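Local coordinates for acyltransferase (Streptococcus pneumoniae, PDB 5UG1), which transfers acetyl groups to peptidoglycan, probably onto its sugar hydroxyls, through a catalytic domain with an atypical alpha/beta hydrolase fold, at residues 5-10 / 52-57; 18-23 / 159-164; 35-40 / 64-69. All blocks are in the same frame, centred on the assembly; numbering follows the deposited sequence.

Contact 1 of 3, residues 5-10 / 52-57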
loop_
_atom_site.group_PDB
_atom_site.type_symbol
_atom_site.label_atom_id
_atom_site.label_comp_id
_atom_site.label_asym_id
_atom_site.label_seq_id
_atom_site.Cartn_x
_atom_site.Cartn_y
_atom_site.Cartn_z
ATOM N N GLY A 5 7.690 -2.624 -14.889
ATOM C CA GLY A 5 8.348 -2.379 -13.624
ATOM C C GLY A 5 7.372 -2.013 -12.531
ATOM O O GLY A 5 6.207 -1.698 -12.800
ATOM N N THR A 6 7.852 -2.034 -11.293
ATOM C CA THR A 6 7.038 -1.774 -10.117
ATOM C C THR A 6 7.756 -0.781 -9.217
ATOM O O THR A 6 8.927 -0.975 -8.884
ATOM C CB THR A 6 6.758 -3.068 -9.356
ATOM O OG1 THR A 6 6.160 -4.022 -10.243
ATOM C CG2 THR A 6 5.823 -2.809 -8.190
ATOM N N MET A 7 7.062 0.294 -8.859
ATOM C CA MET A 7 7.503 1.225 -7.829
ATOM C C MET A 7 6.473 1.217 -6.708
ATOM O O MET A 7 5.269 1.370 -6.959
ATOM C CB MET A 7 7.676 2.649 -8.382
ATOM C CG MET A 7 8.126 3.652 -7.325
ATOM S SD MET A 7 8.445 5.275 -7.980
ATOM C CE MET A 7 10.048 5.070 -8.760
ATOM N N LEU A 8 6.942 1.015 -5.482
ATOM C CA LEU A 8 6.119 1.160 -4.291
ATOM C C LEU A 8 6.425 2.513 -3.655
ATOM O O LEU A 8 7.594 2.853 -3.443
ATOM C CB LEU A 8 6.389 0.021 -3.306
ATOM C CG LEU A 8 5.494 -0.040 -2.067
ATOM C CD1 LEU A 8 5.300 -1.473 -1.650
ATOM C CD2 LEU A 8 6.096 0.773 -0.912
ATOM N N ILE A 9 5.382 3.300 -3.403
ATOM C CA ILE A 9 5.481 4.561 -2.672
ATOM C C ILE A 9 4.729 4.340 -1.372
ATOM O O ILE A 9 3.502 4.172 -1.388
ATOM C CB ILE A 9 4.872 5.732 -3.450
ATOM C CG1 ILE A 9 5.476 5.862 -4.849
ATOM C CG2 ILE A 9 4.978 7.044 -2.641
ATOM C CD1 ILE A 9 4.486 6.469 -5.850
ATOM N N GLY A 10 5.455 4.322 -0.286
ATOM C CA GLY A 10 4.913 3.857 0.960
ATOM C C GLY A 10 5.319 4.580 2.214
ATOM O O GLY A 10 6.168 5.420 2.203
ATOM N N LYS A 52 9.264 10.844 -15.767
ATOM C CA LYS A 52 9.320 9.563 -16.477
ATOM C C LYS A 52 10.047 8.470 -15.693
ATOM O O LYS A 52 10.574 7.516 -16.278
ATOM C CB LYS A 52 9.935 9.738 -17.874
ATOM C CG LYS A 52 9.031 10.552 -18.804
ATOM C CD LYS A 52 9.853 11.438 -19.701
ATOM C CE LYS A 52 9.036 12.577 -20.284
ATOM N NZ LYS A 52 9.890 13.473 -21.135
ATOM N N PHE A 53 10.059 8.578 -14.370
ATOM C CA PHE A 53 10.567 7.534 -13.497
ATOM C C PHE A 53 9.492 6.545 -13.052
ATOM O O PHE A 53 9.828 5.462 -12.554
ATOM C CB PHE A 53 11.188 8.163 -12.258
ATOM C CG PHE A 53 12.350 9.058 -12.546
ATOM C CD1 PHE A 53 13.257 8.746 -13.545
ATOM C CD2 PHE A 53 12.551 10.208 -11.797
ATOM C CE1 PHE A 53 14.346 9.583 -13.803
ATOM C CE2 PHE A 53 13.637 11.043 -12.044
ATOM C CZ PHE A 53 14.536 10.729 -13.051
ATOM N N LEU A 54 8.222 6.882 -13.214
ATOM C CA LEU A 54 7.154 6.009 -12.744
ATOM C C LEU A 54 6.988 4.834 -13.702
ATOM O O LEU A 54 6.675 5.048 -14.876
ATOM C CB LEU A 54 5.842 6.779 -12.626
ATOM C CG LEU A 54 4.791 6.152 -11.713
ATOM C CD1 LEU A 54 5.345 6.104 -10.294
ATOM C CD2 LEU A 54 3.445 6.897 -11.748
ATOM N N PRO A 55 7.188 3.603 -13.260
ATOM C CA PRO A 55 7.004 2.451 -14.147
ATOM C C PRO A 55 5.538 2.035 -14.161
ATOM O O PRO A 55 4.701 2.629 -13.484
ATOM C CB PRO A 55 7.882 1.387 -13.499
ATOM C CG PRO A 55 7.700 1.681 -12.021
ATOM C CD PRO A 55 7.656 3.190 -11.924
ATOM N N LYS A 56 5.259 0.953 -14.895
ATOM C CA LYS A 56 3.883 0.586 -15.216
ATOM C C LYS A 56 3.047 0.334 -13.966
ATOM O O LYS A 56 1.918 0.814 -13.859
ATOM C CB LYS A 56 3.858 -0.649 -16.114
ATOM C CG LYS A 56 2.448 -1.013 -16.542
ATOM C CD LYS A 56 2.421 -2.240 -17.398
ATOM C CE LYS A 56 2.180 -3.476 -16.562
ATOM N NZ LYS A 56 2.129 -4.703 -17.417
ATOM N N THR A 57 3.558 -0.444 -13.027
ATOM C CA THR A 57 2.783 -0.816 -11.855
ATOM C C THR A 57 3.185 0.066 -10.678
ATOM O O THR A 57 4.370 0.161 -10.338
ATOM C CB THR A 57 2.976 -2.294 -11.516
ATOM O OG1 THR A 57 2.820 -3.072 -12.709
ATOM C CG2 THR A 57 1.947 -2.731 -10.513
HETATM O O HOH W 1 4.815 -4.003 -13.970
#

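Contact 2 of 3, residues 18-23 / 159-164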
loop_
_atom_site.group_PDB
_atom_site.type_symbol
_atom_site.label_atom_id
_atom_site.label_comp_id
_atom_site.label_asym_id
_atom_site.label_seq_id
_atom_site.Cartn_x
_atom_site.Cartn_y
_atom_site.Cartn_z
ATOM N N ASN A 18 10.874 -3.261 4.460
ATOM C CA ASN A 18 11.724 -2.964 3.306
ATOM C C ASN A 18 12.483 -4.201 2.817
ATOM O O ASN A 18 12.409 -4.572 1.642
ATOM C CB ASN A 18 12.701 -1.840 3.680
ATOM C CG ASN A 18 13.632 -1.468 2.552
ATOM O OD1 ASN A 18 13.209 -1.299 1.407
ATOM N ND2 ASN A 18 14.915 -1.347 2.866
ATOM N N THR A 19 13.226 -4.855 3.710
ATOM C CA THR A 19 14.044 -5.983 3.278
ATOM C C THR A 19 13.185 -7.122 2.744
ATOM O O THR A 19 13.552 -7.777 1.760
ATOM C CB THR A 19 14.899 -6.465 4.438
ATOM O OG1 THR A 19 15.551 -5.334 5.028
ATOM C CG2 THR A 19 15.925 -7.463 3.949
ATOM N N ALA A 20 12.041 -7.377 3.385
ATOM C CA ALA A 20 11.178 -8.463 2.928
ATOM C C ALA A 20 10.558 -8.124 1.579
ATOM O O ALA A 20 10.453 -8.986 0.702
ATOM C CB ALA A 20 10.096 -8.758 3.970
ATOM N N LEU A 21 10.171 -6.862 1.390
ATOM C CA LEU A 21 9.632 -6.426 0.107
ATOM C C LEU A 21 10.636 -6.654 -1.012
ATOM O O LEU A 21 10.298 -7.226 -2.052
ATOM C CB LEU A 21 9.237 -4.948 0.185
ATOM C CG LEU A 21 7.909 -4.669 0.883
ATOM C CD1 LEU A 21 7.727 -3.178 1.106
ATOM C CD2 LEU A 21 6.754 -5.252 0.070
ATOM N N GLN A 22 11.880 -6.200 -0.807
ATOM C CA GLN A 22 12.924 -6.346 -1.820
ATOM C C GLN A 22 13.237 -7.809 -2.087
ATOM O O GLN A 22 13.532 -8.189 -3.224
ATOM C CB GLN A 22 14.198 -5.626 -1.380
ATOM C CG GLN A 22 15.086 -5.233 -2.538
ATOM C CD GLN A 22 14.434 -4.183 -3.400
ATOM O OE1 GLN A 22 14.406 -3.002 -3.042
ATOM N NE2 GLN A 22 13.877 -4.606 -4.533
ATOM N N THR A 23 13.193 -8.638 -1.046
ATOM C CA THR A 23 13.447 -10.067 -1.211
ATOM C C THR A 23 12.319 -10.737 -1.983
ATOM O O THR A 23 12.569 -11.560 -2.869
ATOM C CB THR A 23 13.639 -10.711 0.165
ATOM O OG1 THR A 23 14.837 -10.191 0.750
ATOM C CG2 THR A 23 13.759 -12.228 0.064
ATOM N N LEU A 159 4.733 -11.464 5.802
ATOM C CA LEU A 159 3.304 -11.411 5.508
ATOM C C LEU A 159 2.958 -10.160 4.720
ATOM O O LEU A 159 2.154 -10.206 3.781
ATOM C CB LEU A 159 2.486 -11.438 6.800
ATOM C CG LEU A 159 2.242 -12.785 7.475
ATOM C CD1 LEU A 159 1.801 -12.561 8.911
ATOM C CD2 LEU A 159 1.194 -13.556 6.704
ATOM N N TYR A 160 3.548 -9.029 5.105
ATOM C CA TYR A 160 3.284 -7.779 4.414
ATOM C C TYR A 160 3.793 -7.841 2.979
ATOM O O TYR A 160 3.064 -7.504 2.040
ATOM C CB TYR A 160 3.918 -6.628 5.190
ATOM C CG TYR A 160 3.621 -5.237 4.669
ATOM C CD1 TYR A 160 4.383 -4.679 3.653
ATOM C CD2 TYR A 160 2.601 -4.472 5.219
ATOM C CE1 TYR A 160 4.137 -3.405 3.178
ATOM C CE2 TYR A 160 2.345 -3.183 4.753
ATOM C CZ TYR A 160 3.120 -2.656 3.731
ATOM O OH TYR A 160 2.880 -1.384 3.254
ATOM N N ALA A 161 5.025 -8.312 2.783
ATOM C CA ALA A 161 5.565 -8.390 1.432
ATOM C C ALA A 161 4.775 -9.371 0.569
ATOM O O ALA A 161 4.499 -9.092 -0.604
ATOM C CB ALA A 161 7.042 -8.779 1.479
ATOM N N ASP A 162 4.392 -10.523 1.133
ATOM C CA ASP A 162 3.681 -11.526 0.340
ATOM C C ASP A 162 2.294 -11.049 -0.067
ATOM O O ASP A 162 1.786 -11.454 -1.120
ATOM C CB ASP A 162 3.574 -12.839 1.102
ATOM C CG ASP A 162 4.895 -13.604 1.143
ATOM O OD1 ASP A 162 5.761 -13.364 0.268
ATOM O OD2 ASP A 162 5.063 -14.447 2.053
ATOM N N THR A 163 1.663 -10.211 0.756
ATOM C CA THR A 163 0.366 -9.654 0.391
ATOM C C THR A 163 0.476 -8.832 -0.885
ATOM O O THR A 163 -0.351 -8.956 -1.794
ATOM C CB THR A 163 -0.173 -8.801 1.539
ATOM O OG1 THR A 163 -0.231 -9.593 2.731
ATOM C CG2 THR A 163 -1.572 -8.295 1.214
ATOM N N ILE A 164 1.510 -7.994 -0.972
ATOM C CA ILE A 164 1.708 -7.162 -2.154
ATOM C C ILE A 164 2.127 -8.015 -3.352
ATOM O O ILE A 164 1.643 -7.814 -4.473
ATOM C CB ILE A 164 2.716 -6.041 -1.828
ATOM C CG1 ILE A 164 2.045 -5.024 -0.888
ATOM C CG2 ILE A 164 3.236 -5.344 -3.088
ATOM C CD1 ILE A 164 3.014 -4.102 -0.200
#

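Contact 3 of 3, residues 35-40 / 64-69. With 03S (methanesulfonic acid), chain B.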
loop_
_atom_site.group_PDB
_atom_site.type_symbol
_atom_site.label_atom_id
_atom_site.label_comp_id
_atom_site.label_asym_id
_atom_site.label_seq_id
_atom_site.Cartn_x
_atom_site.Cartn_y
_atom_site.Cartn_z
ATOM N N SER A 35 7.246 9.383 7.249
ATOM C CA SER A 35 6.074 10.221 7.343
ATOM C C SER A 35 5.160 10.287 6.135
ATOM O O SER A 35 4.335 11.135 6.043
ATOM C CB SER A 35 6.501 11.626 7.675
ATOM O OG SER A 35 6.734 11.694 9.032
ATOM N N VAL A 36 5.283 9.363 5.228
ATOM C CA VAL A 36 4.502 9.460 4.000
ATOM C C VAL A 36 3.021 9.225 4.289
ATOM O O VAL A 36 2.636 8.294 5.007
ATOM C CB VAL A 36 5.059 8.485 2.953
ATOM C CG1 VAL A 36 4.108 8.330 1.758
ATOM C CG2 VAL A 36 6.433 8.984 2.499
ATOM N N THR A 37 2.182 10.105 3.756
ATOM C CA THR A 37 0.739 9.956 3.779
ATOM C C THR A 37 0.228 9.720 2.362
ATOM O O THR A 37 0.957 9.845 1.378
ATOM C CB THR A 37 0.074 11.197 4.380
ATOM O OG1 THR A 37 0.188 12.290 3.466
ATOM C CG2 THR A 37 0.750 11.578 5.686
ATOM N N THR A 38 -1.055 9.373 2.266
ATOM C CA THR A 38 -1.672 9.237 0.956
ATOM C C THR A 38 -1.580 10.543 0.178
ATOM O O THR A 38 -1.371 10.538 -1.047
ATOM C CB THR A 38 -3.118 8.794 1.120
ATOM O OG1 THR A 38 -3.146 7.623 1.958
ATOM C CG2 THR A 38 -3.750 8.513 -0.263
ATOM N N LYS A 39 -1.698 11.672 0.885
ATOM C CA LYS A 39 -1.551 12.989 0.269
ATOM C C LYS A 39 -0.186 13.153 -0.393
ATOM O O LYS A 39 -0.100 13.509 -1.573
ATOM C CB LYS A 39 -1.765 14.073 1.321
ATOM C CG LYS A 39 -1.815 15.504 0.788
ATOM C CD LYS A 39 -1.783 16.492 1.958
ATOM C CE LYS A 39 -1.711 17.942 1.491
ATOM N NZ LYS A 39 -0.580 18.173 0.546
ATOM N N THR A 40 0.898 12.906 0.352
ATOM C CA THR A 40 2.221 13.117 -0.230
ATOM C C THR A 40 2.564 12.026 -1.239
ATOM O O THR A 40 3.311 12.286 -2.190
ATOM C CB THR A 40 3.308 13.208 0.856
ATOM O OG1 THR A 40 3.393 11.975 1.571
ATOM C CG2 THR A 40 3.012 14.329 1.840
ATOM N N VAL A 64 -2.482 4.745 7.007
ATOM C CA VAL A 64 -2.563 4.784 8.435
ATOM C C VAL A 64 -2.156 6.140 9.006
ATOM O O VAL A 64 -2.640 6.519 9.993
ATOM C CB VAL A 64 -1.788 3.622 9.087
ATOM C CG1 VAL A 64 -0.318 3.922 9.177
ATOM C CG2 VAL A 64 -2.368 3.225 10.413
ATOM N N ASN A 65 -1.269 6.861 8.361
ATOM C CA ASN A 65 -0.911 8.214 8.792
ATOM C C ASN A 65 -1.933 9.240 8.294
ATOM O O ASN A 65 -2.189 9.295 7.162
ATOM C CB ASN A 65 0.448 8.597 8.229
ATOM C CG ASN A 65 1.597 7.991 8.964
ATOM O OD1 ASN A 65 1.492 7.609 10.111
ATOM N ND2 ASN A 65 2.722 7.911 8.293
ATOM N N ASN A 66 -2.486 10.055 9.156
ATOM C CA ASN A 66 -3.434 11.074 8.749
ATOM C C ASN A 66 -4.687 10.504 8.050
ATOM O O ASN A 66 -4.961 10.868 6.957
ATOM C CB ASN A 66 -2.697 12.054 7.811
ATOM C CG ASN A 66 -1.922 13.115 8.537
ATOM O OD1 ASN A 66 -1.626 12.995 9.709
ATOM N ND2 ASN A 66 -1.593 14.182 7.834
ATOM N N PRO A 67 -5.425 9.583 8.650
ATOM C CA PRO A 67 -6.487 8.900 7.901
ATOM C C PRO A 67 -7.737 9.741 7.696
ATOM O O PRO A 67 -8.609 9.330 6.922
ATOM C CB PRO A 67 -6.788 7.675 8.773
ATOM C CG PRO A 67 -6.590 8.219 10.197
ATOM C CD PRO A 67 -5.426 9.203 10.080
ATOM N N GLU A 68 -7.849 10.899 8.352
ATOM C CA GLU A 68 -9.136 11.588 8.426
ATOM C C GLU A 68 -9.676 11.942 7.042
ATOM O O GLU A 68 -10.883 11.833 6.796
ATOM C CB GLU A 68 -9.009 12.842 9.294
ATOM C CG GLU A 68 -10.337 13.545 9.574
ATOM C CD GLU A 68 -10.688 14.621 8.539
ATOM O OE1 GLU A 68 -9.777 15.095 7.811
ATOM O OE2 GLU A 68 -11.882 14.998 8.471
ATOM N N ASN A 69 -8.802 12.360 6.120
ATOM C CA ASN A 69 -9.226 12.792 4.791
ATOM C C ASN A 69 -9.221 11.654 3.772
ATOM O O ASN A 69 -8.987 11.900 2.581
ATOM C CB ASN A 69 -8.349 13.947 4.303
ATOM C CG ASN A 69 -9.068 14.851 3.297
ATOM O OD1 ASN A 69 -10.294 14.954 3.306
ATOM N ND2 ASN A 69 -8.303 15.503 2.427
HETATM S S10 03S B . 4.199 4.923 10.020
HETATM O O11 03S B . 3.151 4.067 10.620
HETATM O O12 03S B . 3.704 5.494 8.748
HETATM C C13 03S B . 4.579 6.155 11.070
HETATM O O HOH W 2 0.182 6.253 5.787
HETATM O O HOH W 3 -2.914 9.230 4.655
#

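Contact 1 of 3, residues 5-10 / 52-57
Met7 CB abuts the CG-CD edge of the Pro55 ring, 3.6 Å from Pro55 CD, while Pro55 CG faces the Met7 backbone N at 3.5 Å. Farther out, the thioether leaves the proline and crosses the Leu54 side chain at about a right angle, with Met7 SD 4.0 Å from Leu54 CD1. A bend at chi3 then turns the terminal CE toward the carbonyl O of Phe53. Farther round the proline rim, Pro55 CB lies 3.6 Å from Gly5 C. At the Gly5 phi of 144° a CB would run into the carbonyl O of the residue before, so glycine suits the position. Here strand 6-10, in the interior of the five-stranded parallel sheet, begins its pairing with strand 57-61: Thr6 and Thr57 form a parallel bridge, Thr57 N donating to Gly5 O (2.9 Å) and Met7 N to Thr57 O (3.1 Å). Both N-H groups point nearly straight at their oxygens (163° and 161°). The CA of Thr6 adds a CH...O contact to the same Thr57 oxygen. Both threonine side chains lie side by side on one face, which helix 150-171 covers through Leu168; Met7 is on the other, against Asn48 of helix 38-50. A water donates to Gly5 O and accepts from Thr57 OG1 (2.5 Å), linking the residue just before strand 6-10 to the Thr57 hydroxyl.

Contact 2 of 3, residues 18-23 / 159-164
Leu21 meets helix 150-171 with both of its methyl groups. CD2 sits over the Ala161 backbone, 3.6 Å from Ala161 CA, and also reaches Ile164 CD1 at 3.9 Å; CD1 lies near the plane of the Tyr160 ring, at its edge, 4.2 Å from CE1. One residue earlier, Ala20 CB faces Ala161 CB at 3.9 Å, and Ala161 CB also rests on the carbonyl O of Ala20 (3.5 Å). With alanine on both sides, the axes of helix segments 18-23 and 159-164 approach to 8.3 Å and cross at -38°.

The torsions of the larger groups complete the fit. Leu21 holds CG anti to its carbonyl carbon (chi1 -79°), from where the methyls fork, CD2 to Ala161 and Ile164, CD1 to Tyr160. Tyr160 swings its ring beside the carbonyl carbon (chi1 -174°), bringing the CE1 edge to the leucine. Beyond this shell, Trp127 meets the Tyr160 ring edge-to-face, and Val13 and Ala14 of helix 12-16 also touch the tyrosine. Leu8 of the central sheet lies against both Leu21 and Ile164, so the two helices pack together on one face of the sheet in an alpha/beta/alpha sandwich. Apart from the Ala20 carbonyl under Ala161 CB, the groups that meet are apolar, so cohesion probably rests on close fit and the exclusion of water.

Contact 3 of 3, residues 35-40 / 64-69
Asn65 reaches across to the carbonyl of Val36 with its amide nitrogen, making a weak but fairly straight hydrogen bond (Asn65 ND2 to Val36 O 3.3 Å, 161° at the hydrogen). Its CG is anti to the carbonyl carbon (chi1 -78°), a setting that carries ND2 between Val36 O and the methanesulfonic acid. The bond from Asn65 ND2 to O12 of the methanesulfonic acid is short at 2.6 Å yet strongly bent, and counts as weak. Thr37 crosses Asn65 at about a right angle, its methyl CG2 resting 3.9 Å from Asn65 CB and beside Asn66 CB. The same Thr37 torsion (chi1 71°) directs OG1 the other way, to accept from Thr40 N, while Thr37 N donates to Thr40 OG1: a capping box at the start of helix 38-50. Two waters bridge the segments, one donating to Val36 O and accepting from Asn65 N, the second accepting from Thr38 N at the start of helix 38-50 and donating to Asn65 O (2.6 Å). The ligand is also held by Ser12 N. A loop asparagine and a backbone N-H sharing one bound oxyacid are consistent with an oxyanion hole, as in SGNH-type esterases, beside a probable Ser12-His145-Asp142 catalytic triad.

Overall arrangement
All three contacts gather round one five-stranded parallel sheet. Contact 1 lies at the margin where its strands start, a loop leading into strand 57-61 beside strand 6-10; its centre is 16 Å from that of contact 2 and 19 Å from that of contact 3. Contact 2 joins helices 18-24 and 150-171 and touches contact 1 through Leu8, whose CD1 is 3.8 Å from Ile164 CD1. Contact 3 meets contact 1 where Gly10 O approaches Val36 CB. Contacts 2 and 3 do not touch. Along the chain, contact 1's segments alternate with those of both others, while contact 3 falls between those of contact 2. Only contact 3 includes pocket residues (Val64, Asn65); contacts 1 and 2 build the sheet and helix layer that carry it.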